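Local coordinates for 2-oxoadipate dioxygenase/decarboxylase, chloroplastic/amyloplastic (Oryza sativa, PDB 6W1K), which catalyses the iron(II)-dependent decarboxylation and hydroxylation of 2-oxoadipate to D-2-hydroxyglutarate in lysine catabolism, and takes part in regulating starch synthesis in the grain endosperm, at residues 199-204 / 268-273; 51-56 / 111-116; 66-71 / 142-147. One frame throughout, in Å; residues are numbered along the deposited sequence.

Contacts 1 and 2 are neighbours on one side of the molecule, their centres about 13 Å apart, and they touch directly: Ser199 N lies 2.9 Å from Cys56 O, a probable hydrogen bond between their backbones, while Leu203 and Ile204 lean on Asp51 and His54. Contact 3 stands on the opposite side of the chain's centre, its centre about 37 Å from that of contact 1 and about 36 Å from that of contact 2. Contact 1 is near the active site: the side chain of Ala269 is about 7 Å from the bound 2-oxoadipate and about 7 Å from the nickel ion. In contact 2 the side chain of Ile55 is about 12 Å from that of the metal ligand Glu267.

Contact 1. Residues 199-204 / 268-273; sequences STHRLI and FAERLV
His201 and Thr200 lie against the strand at Ala269, Glu270 and Arg271, just where strand 195-199 ends and turns into a short 3-10 segment. The parallel pairing of the two strands finishes here, with Ser199 bridged to Ala269 and Thr200 N donating to Ala269 O at 3.0 Å. The Thr200 side chain flanks that bond. Its OG1 sits 3.6 Å from Glu270 CB, and its CG2 turns the other way, 4.0 Å from Phe268 CB, so one threonine spans two strand residues that project to the same face. OG1 takes its polar partner elsewhere, at Arg208 O, and Glu270 OE1 likewise reaches on to Ile210 N at the start of helix 210-219.

The His201 imidazole extends over the next residues of the strand. With CG between the backbone N and the carbonyl carbon (chi1 55°), the ring is brought back over the strand, and ND1 comes 3.3 Å from Arg271 N. Glu270 CA meets the ring at its edge, whereas Arg271 O stands 3.9 Å above one face, offset toward the rim. CE1 rests 3.8 Å from Arg271 CB. Beyond CB the arginine runs out extended and away, to a salt bridge with Asp58 and a cation-pi contact with Phe294 of the substrate pocket. His201 NE2 is hydrogen-bonded to Glu287.

Ala269, on the Ser199 face of the sheet, packs beside Gln241 and Glu267, which bind 2-oxoadipate and iron respectively. The chemistry is thus divided: a backbone bond closes the strand pairing, carbon contacts fill the sides, and the polar ends are satisfied outside. The bond to Glu287 is consistent with a proton on His201 NE2, and a nearby carboxylate would, other things equal, make a positive ring somewhat easier to hold.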
ATOM      1  N   SER A 199       5.521   6.835   8.171  1.00 31.49           N
ATOM      2  CA  SER A 199       5.177   8.232   8.343  1.00 34.58           C
ATOM      3  C   SER A 199       6.402   8.975   8.864  1.00 34.73           C
ATOM      4  O   SER A 199       6.661   8.990  10.069  1.00 35.31           O
ATOM      5  CB  SER A 199       4.006   8.351   9.319  1.00 37.50           C
ATOM      6  OG  SER A 199       3.734   9.707   9.535  1.00 41.40           O
ATOM      7  N   THR A 200       7.160   9.625   7.970  1.00 35.73           N
ATOM      8  CA  THR A 200       8.429  10.202   8.421  1.00 37.62           C
ATOM      9  C   THR A 200       8.227  11.319   9.437  1.00 38.50           C
ATOM     10  O   THR A 200       9.038  11.466  10.356  1.00 37.81           O
ATOM     11  CB  THR A 200       9.281  10.714   7.251  1.00 38.35           C
ATOM     12  OG1 THR A 200       8.751  11.928   6.696  1.00 39.26           O
ATOM     13  CG2 THR A 200       9.390   9.636   6.190  1.00 39.30           C
ATOM     14  N   HIS A 201       7.179  12.142   9.281  1.00 39.76           N
ATOM     15  CA  HIS A 201       6.976  13.266  10.199  1.00 41.88           C
ATOM     16  C   HIS A 201       6.669  12.818  11.622  1.00 43.12           C
ATOM     17  O   HIS A 201       6.730  13.644  12.536  1.00 42.78           O
ATOM     18  CB  HIS A 201       5.849  14.185   9.693  1.00 43.48           C
ATOM     19  CG  HIS A 201       4.553  13.470   9.445  1.00 45.60           C
ATOM     20  ND1 HIS A 201       4.261  12.853   8.243  1.00 46.01           N
ATOM     21  CD2 HIS A 201       3.476  13.270  10.242  1.00 45.58           C
ATOM     22  CE1 HIS A 201       3.067  12.293   8.318  1.00 46.96           C
ATOM     23  NE2 HIS A 201       2.565  12.541   9.517  1.00 47.23           N
ATOM     24  N   ARG A 202       6.324  11.555  11.839  1.00 44.64           N
ATOM     25  CA  ARG A 202       6.168  11.034  13.192  1.00 48.83           C
ATOM     26  C   ARG A 202       7.477  10.519  13.785  1.00 52.33           C
ATOM     27  O   ARG A 202       7.505  10.168  14.967  1.00 50.91           O
ATOM     28  CB  ARG A 202       5.098   9.941  13.197  1.00 51.00           C
ATOM     29  CG  ARG A 202       3.724  10.510  12.821  1.00 52.54           C
ATOM     30  CD  ARG A 202       2.601   9.514  12.994  1.00 57.57           C
ATOM     31  NE  ARG A 202       1.894   9.787  14.233  1.00 61.51           N
ATOM     32  CZ  ARG A 202       0.576   9.758  14.355  1.00 66.45           C
ATOM     33  NH1 ARG A 202      -0.179   9.448  13.306  1.00 66.94           N
ATOM     34  NH2 ARG A 202       0.021  10.019  15.527  1.00 64.71           N
ATOM     35  N   LEU A 203       8.564  10.482  13.011  1.00 48.88           N
ATOM     36  CA  LEU A 203       9.869  10.182  13.579  1.00 46.34           C
ATOM     37  C   LEU A 203      10.371  11.380  14.378  1.00 48.36           C
ATOM     38  O   LEU A 203       9.896  12.505  14.215  1.00 49.01           O
ATOM     39  CB  LEU A 203      10.881   9.837  12.487  1.00 41.58           C
ATOM     40  CG  LEU A 203      10.486   8.644  11.621  1.00 40.78           C
ATOM     41  CD1 LEU A 203      11.438   8.530  10.433  1.00 38.43           C
ATOM     42  CD2 LEU A 203      10.435   7.344  12.432  1.00 40.31           C
ATOM     43  N   ILE A 204      11.379  11.145  15.212  1.00 51.25           N
ATOM     44  CA  ILE A 204      11.899  12.188  16.098  1.00 57.01           C
ATOM     45  C   ILE A 204      13.241  12.732  15.618  1.00 52.95           C
ATOM     46  O   ILE A 204      13.512  13.923  15.754  1.00 51.07           O
ATOM     47  CB  ILE A 204      12.012  11.652  17.542  1.00 65.35           C
ATOM     48  CG1 ILE A 204      13.029  10.507  17.601  1.00 76.42           C
ATOM     49  CG2 ILE A 204      10.654  11.172  18.023  1.00 64.66           C
ATOM     50  CD1 ILE A 204      14.434  10.908  18.051  1.00 78.36           C
ATOM     51  N   PHE A 268       7.756   5.776   1.950  1.00 30.57           N
ATOM     52  CA  PHE A 268       7.979   6.786   2.984  1.00 30.96           C
ATOM     53  C   PHE A 268       7.221   8.049   2.593  1.00 31.15           C
ATOM     54  O   PHE A 268       7.266   8.478   1.434  1.00 31.39           O
ATOM     55  CB  PHE A 268       9.475   7.057   3.151  1.00 32.80           C
ATOM     56  CG  PHE A 268      10.331   5.861   2.836  1.00 35.55           C
ATOM     57  CD1 PHE A 268      10.376   4.769   3.694  1.00 36.04           C
ATOM     58  CD2 PHE A 268      11.100   5.839   1.678  1.00 36.03           C
ATOM     59  CE1 PHE A 268      11.178   3.665   3.400  1.00 37.63           C
ATOM     60  CE2 PHE A 268      11.898   4.750   1.373  1.00 37.67           C
ATOM     61  CZ  PHE A 268      11.933   3.656   2.225  1.00 37.99           C
ATOM     62  N   ALA A 269       6.487   8.614   3.541  1.00 31.48           N
ATOM     63  CA  ALA A 269       5.610   9.726   3.224  1.00 32.93           C
ATOM     64  C   ALA A 269       5.694  10.797   4.291  1.00 34.20           C
ATOM     65  O   ALA A 269       5.753  10.507   5.494  1.00 33.64           O
ATOM     66  CB  ALA A 269       4.159   9.261   3.055  1.00 33.33           C
ATOM     67  N   GLU A 270       5.703  12.042   3.836  1.00 35.00           N
ATOM     68  CA  GLU A 270       5.643  13.200   4.721  1.00 36.94           C
ATOM     69  C   GLU A 270       4.388  13.984   4.383  1.00 37.16           C
ATOM     70  O   GLU A 270       4.178  14.352   3.221  1.00 37.39           O
ATOM     71  CB  GLU A 270       6.873  14.106   4.576  1.00 41.92           C
ATOM     72  CG  GLU A 270       6.900  15.245   5.640  1.00 48.20           C
ATOM     73  CD  GLU A 270       8.251  15.964   5.770  1.00 55.09           C
ATOM     74  OE1 GLU A 270       9.235  15.500   5.172  1.00 54.04           O
ATOM     75  OE2 GLU A 270       8.320  17.004   6.474  1.00 58.35           O
ATOM     76  N   ARG A 271       3.558  14.224   5.381  1.00 36.63           N
ATOM     77  CA  ARG A 271       2.378  15.067   5.247  1.00 39.53           C
ATOM     78  C   ARG A 271       2.647  16.377   5.971  1.00 44.27           C
ATOM     79  O   ARG A 271       2.821  16.390   7.198  1.00 43.71           O
ATOM     80  CB  ARG A 271       1.143  14.370   5.810  1.00 37.32           C
ATOM     81  CG  ARG A 271       0.891  12.973   5.191  1.00 36.01           C
ATOM     82  CD  ARG A 271      -0.365  12.251   5.777  1.00 34.10           C
ATOM     83  NE  ARG A 271      -0.618  11.058   4.971  1.00 32.27           N
ATOM     84  CZ  ARG A 271      -1.317  11.039   3.841  1.00 30.86           C
ATOM     85  NH1 ARG A 271      -1.447   9.912   3.171  1.00 30.36           N
ATOM     86  NH2 ARG A 271      -1.910  12.138   3.402  1.00 31.01           N
ATOM     87  N   LEU A 272       2.661  17.476   5.224  1.00 45.75           N
ATOM     88  CA  LEU A 272       2.954  18.774   5.812  1.00 49.48           C
ATOM     89  C   LEU A 272       1.693  19.417   6.385  1.00 48.55           C
ATOM     90  O   LEU A 272       0.568  19.070   6.018  1.00 47.36           O
ATOM     91  CB  LEU A 272       3.577  19.712   4.780  1.00 52.86           C
ATOM     92  CG  LEU A 272       4.976  19.326   4.281  1.00 57.21           C
ATOM     93  CD1 LEU A 272       5.538  20.502   3.467  1.00 59.16           C
ATOM     94  CD2 LEU A 272       5.915  18.957   5.411  1.00 58.50           C
ATOM     95  N   VAL A 273       1.907  20.392   7.268  1.00 51.60           N
ATOM     96  CA  VAL A 273       0.792  21.088   7.892  1.00 55.45           C
ATOM     97  C   VAL A 273      -0.033  21.828   6.838  1.00 54.88           C
ATOM     98  O   VAL A 273       0.496  22.358   5.851  1.00 53.87           O
ATOM     99  CB  VAL A 273       1.298  22.066   8.969  1.00 61.85           C
ATOM    100  CG1 VAL A 273       0.148  22.640   9.733  1.00 60.38           C
ATOM    101  CG2 VAL A 273       2.247  21.377   9.939  1.00 68.59           C
TER

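Contact 2. Residues 51-56 / 111-116; sequences DGDHIC and TGTGVY
The backbones of 51-56 and 111-116 meet as two irregular loops, joined by one nearly straight bond from Gly114 N to Ile55 O (2.9 Å, N-H...O 164°), Gly114 having the positive phi that favours glycine. Beside it Thr113 does most of the side-chain work. Its OG1 donates to Asp53 OD1 at 2.7 Å, arriving on the syn side of the carboxylate and 16° out of its plane. Asp53 CG is anti to the backbone N (chi1 -172°), which carries the carboxylate out to the threonine. Thr113 CG2 lies 3.4 Å from Asp53 O, while CB is 3.4 Å from Ile55 O, packing the threonine against the opposing main chain.

On the far side of the first loop, His54 ND1 donates to Asp51 OD1 (3.0 Å), tying the loop back to the end of helix 38-51. Asp51 is itself held by the backbone N of Ile204 and Ser205. Ile55 turns its end onto Leu44, Val47 and Arg48 of the same helix.

Asp53 is the centre of an inverse gamma turn. The whole is a surface loop-to-loop junction, linking the lead-in to strand 57-65 with the lead-in to strand 121-127, two parallel neighbours in the central sheet of this glyoxalase-clan fold.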
ATOM      1  N   ASP A  51      16.348   5.891  14.926  1.00 50.89           N
ATOM      2  CA  ASP A  51      15.426   6.899  15.417  1.00 52.68           C
ATOM      3  C   ASP A  51      14.793   6.552  16.751  1.00 54.85           C
ATOM      4  O   ASP A  51      14.318   7.457  17.446  1.00 54.66           O
ATOM      5  CB  ASP A  51      14.304   7.112  14.395  1.00 53.97           C
ATOM      6  CG  ASP A  51      13.450   8.318  14.711  1.00 55.87           C
ATOM      7  OD1 ASP A  51      12.426   8.163  15.405  1.00 55.68           O
ATOM      8  OD2 ASP A  51      13.811   9.419  14.250  1.00 55.65           O
ATOM      9  N   GLY A  52      14.748   5.281  17.116  1.00 52.25           N
ATOM     10  CA  GLY A  52      14.008   4.860  18.289  1.00 48.50           C
ATOM     11  C   GLY A  52      12.680   4.243  17.907  1.00 46.73           C
ATOM     12  O   GLY A  52      12.357   4.067  16.732  1.00 43.33           O
ATOM     13  N   ASP A  53      11.884   3.919  18.927  1.00 45.87           N
ATOM     14  CA  ASP A  53      10.620   3.192  18.731  1.00 46.72           C
ATOM     15  C   ASP A  53       9.515   4.171  18.347  1.00 42.74           C
ATOM     16  O   ASP A  53       8.617   4.508  19.126  1.00 42.22           O
ATOM     17  CB  ASP A  53      10.262   2.422  19.998  1.00 50.10           C
ATOM     18  CG  ASP A  53       9.082   1.492  19.802  1.00 50.55           C
ATOM     19  OD1 ASP A  53       8.698   1.284  18.631  1.00 49.70           O
ATOM     20  OD2 ASP A  53       8.548   0.978  20.816  1.00 51.55           O
ATOM     21  N   HIS A  54       9.558   4.617  17.106  1.00 40.57           N
ATOM     22  CA  HIS A  54       8.628   5.665  16.715  1.00 39.05           C
ATOM     23  C   HIS A  54       8.038   5.442  15.336  1.00 36.49           C
ATOM     24  O   HIS A  54       7.522   6.390  14.741  1.00 36.01           O
ATOM     25  CB  HIS A  54       9.315   7.026  16.725  1.00 41.81           C
ATOM     26  CG  HIS A  54       9.989   7.336  18.017  1.00 47.65           C
ATOM     27  ND1 HIS A  54      11.357   7.387  18.150  1.00 54.42           N
ATOM     28  CD2 HIS A  54       9.476   7.575  19.244  1.00 46.77           C
ATOM     29  CE1 HIS A  54      11.659   7.670  19.406  1.00 51.43           C
ATOM     30  NE2 HIS A  54      10.536   7.805  20.085  1.00 48.66           N
ATOM     31  N   ILE A  55       8.129   4.235  14.800  1.00 34.89           N
ATOM     32  CA  ILE A  55       7.660   3.949  13.458  1.00 36.07           C
ATOM     33  C   ILE A  55       6.137   3.827  13.459  1.00 33.53           C
ATOM     34  O   ILE A  55       5.557   2.990  14.158  1.00 33.44           O
ATOM     35  CB  ILE A  55       8.317   2.671  12.920  1.00 38.49           C
ATOM     36  CG1 ILE A  55       9.835   2.869  12.801  1.00 41.30           C
ATOM     37  CG2 ILE A  55       7.743   2.289  11.608  1.00 37.31           C
ATOM     38  CD1 ILE A  55      10.555   1.587  12.457  1.00 42.46           C
ATOM     39  N   CYS A  56       5.490   4.669  12.670  1.00 33.44           N
ATOM     40  CA  CYS A  56       4.053   4.639  12.468  1.00 34.27           C
ATOM     41  C   CYS A  56       3.789   4.400  10.993  1.00 30.86           C
ATOM     42  O   CYS A  56       4.510   4.905  10.132  1.00 31.26           O
ATOM     43  CB  CYS A  56       3.414   5.947  12.902  1.00 38.90           C
ATOM     44  SG  CYS A  56       3.677   6.268  14.653  1.00 43.38           S
ATOM     45  N   THR A 111      -1.298   2.094  22.140  1.00 40.81           N
ATOM     46  CA  THR A 111      -0.197   2.058  23.088  1.00 41.41           C
ATOM     47  C   THR A 111       1.164   1.699  22.495  1.00 38.40           C
ATOM     48  O   THR A 111       2.159   1.706  23.231  1.00 36.84           O
ATOM     49  CB  THR A 111      -0.521   1.055  24.211  1.00 45.87           C
ATOM     50  OG1 THR A 111      -0.790  -0.229  23.641  1.00 45.05           O
ATOM     51  CG2 THR A 111      -1.747   1.503  25.012  1.00 50.95           C
ATOM     52  N   GLY A 112       1.254   1.398  21.212  1.00 37.20           N
ATOM     53  CA  GLY A 112       2.539   1.013  20.649  1.00 36.59           C
ATOM     54  C   GLY A 112       2.890   1.639  19.317  1.00 36.91           C
ATOM     55  O   GLY A 112       2.511   2.780  19.010  1.00 37.14           O
ATOM     56  N   THR A 113       3.624   0.880  18.511  1.00 36.60           N
ATOM     57  CA  THR A 113       4.092   1.319  17.206  1.00 38.23           C
ATOM     58  C   THR A 113       3.760   0.265  16.160  1.00 35.79           C
ATOM     59  O   THR A 113       3.320  -0.840  16.483  1.00 35.25           O
ATOM     60  CB  THR A 113       5.593   1.602  17.255  1.00 41.21           C
ATOM     61  OG1 THR A 113       6.288   0.424  17.690  1.00 42.98           O
ATOM     62  CG2 THR A 113       5.848   2.761  18.252  1.00 41.89           C
ATOM     63  N   GLY A 114       3.941   0.641  14.895  1.00 33.90           N
ATOM     64  CA  GLY A 114       3.563  -0.223  13.775  1.00 31.53           C
ATOM     65  C   GLY A 114       2.075  -0.522  13.779  1.00 27.91           C
ATOM     66  O   GLY A 114       1.230   0.377  13.876  1.00 25.77           O
ATOM     67  N   VAL A 115       1.719  -1.809  13.709  1.00 26.42           N
ATOM     68  CA  VAL A 115       0.298  -2.145  13.719  1.00 26.37           C
ATOM     69  C   VAL A 115      -0.344  -1.913  15.092  1.00 26.73           C
ATOM     70  O   VAL A 115      -1.575  -1.930  15.189  1.00 26.78           O
ATOM     71  CB  VAL A 115       0.066  -3.603  13.283  1.00 26.78           C
ATOM     72  CG1 VAL A 115       0.581  -3.792  11.857  1.00 26.46           C
ATOM     73  CG2 VAL A 115       0.752  -4.579  14.276  1.00 27.97           C
ATOM     74  N   TYR A 116       0.448  -1.694  16.141  1.00 26.93           N
ATOM     75  CA  TYR A 116      -0.070  -1.311  17.458  1.00 29.52           C
ATOM     76  C   TYR A 116       0.003   0.200  17.718  1.00 28.36           C
ATOM     77  O   TYR A 116      -0.263   0.649  18.844  1.00 28.38           O
ATOM     78  CB  TYR A 116       0.666  -2.094  18.545  1.00 34.09           C
ATOM     79  CG  TYR A 116       0.522  -3.583  18.315  1.00 43.01           C
ATOM     80  CD1 TYR A 116      -0.692  -4.228  18.541  1.00 44.63           C
ATOM     81  CD2 TYR A 116       1.586  -4.331  17.814  1.00 51.44           C
ATOM     82  CE1 TYR A 116      -0.834  -5.591  18.295  1.00 50.22           C
ATOM     83  CE2 TYR A 116       1.455  -5.694  17.573  1.00 60.36           C
ATOM     84  CZ  TYR A 116       0.243  -6.314  17.796  1.00 56.85           C
ATOM     85  OH  TYR A 116       0.127  -7.665  17.544  1.00 60.53           O
TER

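Contact 3. Residues 66-71 / 142-147; sequences GVDGYG and KYIRTS
Ile144 packs over a face of the Tyr70 ring, its CD1 3.8 Å from the ring centroid and 20° off the normal, a CH-pi contact. CD1 sits nearest CG, toward the rim, and the CG2 branch reaches along the ring to CE1. Nearer the root of the same side chain, Ile144 CG1 meets Val67 CG1 at 4.0 Å. At the far end of the ring, Tyr70 OH and Ser147 OG lie 2.6 Å apart, with the serine oxygen near the ring plane; Tyr70 OH is also hydrogen-bonded to Gly148 O, and Ser147 OG to Thr164 OG1. A phenylalanine here would probably keep the packing on Ile144 but leave Gly148 O without its hydroxyl partner.

On the exposed side of the contact, Asp68 OD1 accepts from Arg145 NH2 at 3.1 Å in a salt bridge. The bond lies in the guanidinium plane but comes down on the carboxylate from 58° above its plane. OD1 also accepts from Gln141, and a water joins Asp68 O to the same NH2. Arg145 starts away from the loop; bends partway along its chain bring the guanidinium back.

Behind these side chains a type I' turn from Val67 to Tyr70, closed by Tyr70 N to Val67 O (2.9 Å), presents Val67, Asp68 and Tyr70 to the helix. The contact thus sets the loop between strand 57-65 and helix 72-81 against the last turns of helix 134-147.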
ATOM      1  N   GLY A  66     -10.241  -6.149 -10.944  1.00 26.10           N
ATOM      2  CA  GLY A  66     -11.586  -5.603 -10.996  1.00 27.86           C
ATOM      3  C   GLY A  66     -12.542  -6.352 -11.903  1.00 29.50           C
ATOM      4  O   GLY A  66     -12.977  -5.846 -12.950  1.00 30.26           O
ATOM      5  N   VAL A  67     -12.874  -7.575 -11.512  1.00 30.42           N
ATOM      6  CA  VAL A  67     -13.755  -8.425 -12.295  1.00 33.83           C
ATOM      7  C   VAL A  67     -14.368  -9.467 -11.366  1.00 33.85           C
ATOM      8  O   VAL A  67     -13.713  -9.969 -10.450  1.00 33.56           O
ATOM      9  CB  VAL A  67     -12.996  -9.069 -13.485  1.00 34.55           C
ATOM     10  CG1 VAL A  67     -11.934 -10.063 -13.022  1.00 32.97           C
ATOM     11  CG2 VAL A  67     -13.959  -9.743 -14.425  1.00 38.08           C
ATOM     12  N   ASP A  68     -15.651  -9.758 -11.598  1.00 35.93           N
ATOM     13  CA  ASP A  68     -16.368 -10.854 -10.920  1.00 38.62           C
ATOM     14  C   ASP A  68     -16.239 -10.774  -9.405  1.00 34.79           C
ATOM     15  O   ASP A  68     -16.134 -11.784  -8.711  1.00 35.28           O
ATOM     16  CB  ASP A  68     -15.882 -12.220 -11.413  1.00 47.81           C
ATOM     17  CG  ASP A  68     -16.163 -12.456 -12.901  1.00 56.59           C
ATOM     18  OD1 ASP A  68     -15.479 -13.327 -13.493  1.00 59.56           O
ATOM     19  OD2 ASP A  68     -17.053 -11.777 -13.477  1.00 55.61           O
ATOM     20  N   GLY A  69     -16.286  -9.558  -8.882  1.00 31.19           N
ATOM     21  CA  GLY A  69     -16.214  -9.355  -7.455  1.00 29.03           C
ATOM     22  C   GLY A  69     -14.846  -9.524  -6.823  1.00 27.36           C
ATOM     23  O   GLY A  69     -14.758  -9.522  -5.597  1.00 27.05           O
ATOM     24  N   TYR A  70     -13.785  -9.698  -7.604  1.00 24.53           N
ATOM     25  CA  TYR A  70     -12.430  -9.858  -7.063  1.00 24.29           C
ATOM     26  C   TYR A  70     -11.734  -8.525  -6.794  1.00 23.55           C
ATOM     27  O   TYR A  70     -10.566  -8.512  -6.372  1.00 21.94           O
ATOM     28  CB  TYR A  70     -11.601 -10.745  -8.017  1.00 24.31           C
ATOM     29  CG  TYR A  70     -11.779 -12.220  -7.677  1.00 25.20           C
ATOM     30  CD1 TYR A  70     -12.915 -12.921  -8.075  1.00 23.97           C
ATOM     31  CD2 TYR A  70     -10.855 -12.889  -6.864  1.00 26.23           C
ATOM     32  CE1 TYR A  70     -13.114 -14.240  -7.692  1.00 23.99           C
ATOM     33  CE2 TYR A  70     -11.055 -14.211  -6.472  1.00 24.91           C
ATOM     34  CZ  TYR A  70     -12.180 -14.865  -6.871  1.00 25.17           C
ATOM     35  OH  TYR A  70     -12.343 -16.172  -6.478  1.00 26.84           O
ATOM     36  N   GLY A  71     -12.422  -7.411  -7.005  1.00 24.21           N
ATOM     37  CA  GLY A  71     -11.820  -6.084  -6.968  1.00 23.73           C
ATOM     38  C   GLY A  71     -11.802  -5.450  -5.593  1.00 23.13           C
ATOM     39  O   GLY A  71     -11.707  -6.122  -4.566  1.00 22.89           O
ATOM     40  N   LYS A 142      -9.632 -17.130 -16.627  1.00 29.32           N
ATOM     41  CA  LYS A 142      -9.305 -18.523 -16.328  1.00 29.17           C
ATOM     42  C   LYS A 142      -8.918 -18.679 -14.860  1.00 28.01           C
ATOM     43  O   LYS A 142      -9.368 -19.607 -14.173  1.00 27.30           O
ATOM     44  CB  LYS A 142      -8.166 -19.021 -17.230  1.00 32.89           C
ATOM     45  CG  LYS A 142      -7.630 -20.414 -16.839  1.00 38.71           C
ATOM     46  CD  LYS A 142      -6.565 -20.936 -17.808  1.00 44.06           C
ATOM     47  CE  LYS A 142      -5.278 -20.124 -17.711  1.00 44.34           C
ATOM     48  NZ  LYS A 142      -4.127 -20.802 -18.427  1.00 43.98           N
ATOM     49  N   TYR A 143      -8.038 -17.804 -14.373  1.00 26.09           N
ATOM     50  CA  TYR A 143      -7.615 -17.929 -12.984  1.00 25.67           C
ATOM     51  C   TYR A 143      -8.750 -17.597 -12.031  1.00 26.66           C
ATOM     52  O   TYR A 143      -8.944 -18.304 -11.027  1.00 27.39           O
ATOM     53  CB  TYR A 143      -6.402 -17.057 -12.737  1.00 25.60           C
ATOM     54  CG  TYR A 143      -5.205 -17.650 -13.399  1.00 27.31           C
ATOM     55  CD1 TYR A 143      -4.557 -18.740 -12.849  1.00 28.51           C
ATOM     56  CD2 TYR A 143      -4.767 -17.192 -14.604  1.00 27.70           C
ATOM     57  CE1 TYR A 143      -3.476 -19.316 -13.452  1.00 30.40           C
ATOM     58  CE2 TYR A 143      -3.685 -17.735 -15.192  1.00 29.69           C
ATOM     59  CZ  TYR A 143      -3.033 -18.815 -14.626  1.00 31.43           C
ATOM     60  OH  TYR A 143      -1.953 -19.424 -15.228  1.00 33.13           O
ATOM     61  N   ILE A 144      -9.535 -16.563 -12.345  1.00 25.63           N
ATOM     62  CA  ILE A 144     -10.685 -16.230 -11.505  1.00 27.85           C
ATOM     63  C   ILE A 144     -11.621 -17.440 -11.385  1.00 27.53           C
ATOM     64  O   ILE A 144     -12.146 -17.732 -10.308  1.00 26.29           O
ATOM     65  CB  ILE A 144     -11.431 -15.004 -12.063  1.00 30.12           C
ATOM     66  CG1 ILE A 144     -10.639 -13.692 -11.907  1.00 33.61           C
ATOM     67  CG2 ILE A 144     -12.795 -14.859 -11.407  1.00 29.07           C
ATOM     68  CD1 ILE A 144     -10.114 -13.444 -10.591  1.00 35.16           C
ATOM     69  N   ARG A 145     -11.850 -18.159 -12.493  1.00 30.06           N
ATOM     70  CA  ARG A 145     -12.690 -19.355 -12.420  1.00 36.11           C
ATOM     71  C   ARG A 145     -12.087 -20.407 -11.484  1.00 29.96           C
ATOM     72  O   ARG A 145     -12.814 -21.032 -10.704  1.00 31.03           O
ATOM     73  CB  ARG A 145     -12.932 -19.942 -13.810  1.00 49.39           C
ATOM     74  CG  ARG A 145     -13.919 -19.103 -14.650  1.00 64.22           C
ATOM     75  CD  ARG A 145     -15.301 -18.891 -13.952  1.00 81.46           C
ATOM     76  NE  ARG A 145     -15.495 -17.522 -13.441  1.00 86.29           N
ATOM     77  CZ  ARG A 145     -16.048 -17.219 -12.262  1.00 83.03           C
ATOM     78  NH1 ARG A 145     -16.483 -18.185 -11.450  1.00 83.20           N
ATOM     79  NH2 ARG A 145     -16.169 -15.944 -11.892  1.00 81.83           N
ATOM     80  N   THR A 146     -10.759 -20.568 -11.489  1.00 26.78           N
ATOM     81  CA  THR A 146     -10.143 -21.573 -10.632  1.00 25.18           C
ATOM     82  C   THR A 146     -10.267 -21.243  -9.147  1.00 24.78           C
ATOM     83  O   THR A 146     -10.093 -22.143  -8.309  1.00 24.92           O
ATOM     84  CB  THR A 146      -8.647 -21.802 -10.952  1.00 25.63           C
ATOM     85  OG1 THR A 146      -7.814 -20.750 -10.451  1.00 25.33           O
ATOM     86  CG2 THR A 146      -8.401 -21.967 -12.447  1.00 27.03           C
ATOM     87  N   SER A 147     -10.553 -19.986  -8.819  1.00 24.64           N
ATOM     88  CA  SER A 147     -10.591 -19.456  -7.450  1.00 25.54           C
ATOM     89  C   SER A 147     -11.936 -19.630  -6.785  1.00 25.59           C
ATOM     90  O   SER A 147     -12.027 -19.509  -5.561  1.00 25.32           O
ATOM     91  CB  SER A 147     -10.222 -17.966  -7.489  1.00 27.16           C
ATOM     92  OG  SER A 147     -10.075 -17.412  -6.187  1.00 29.47           O
TER
HETATM   93  O   HOH W   1     -16.892 -14.604  -9.023  1.00 47.44           O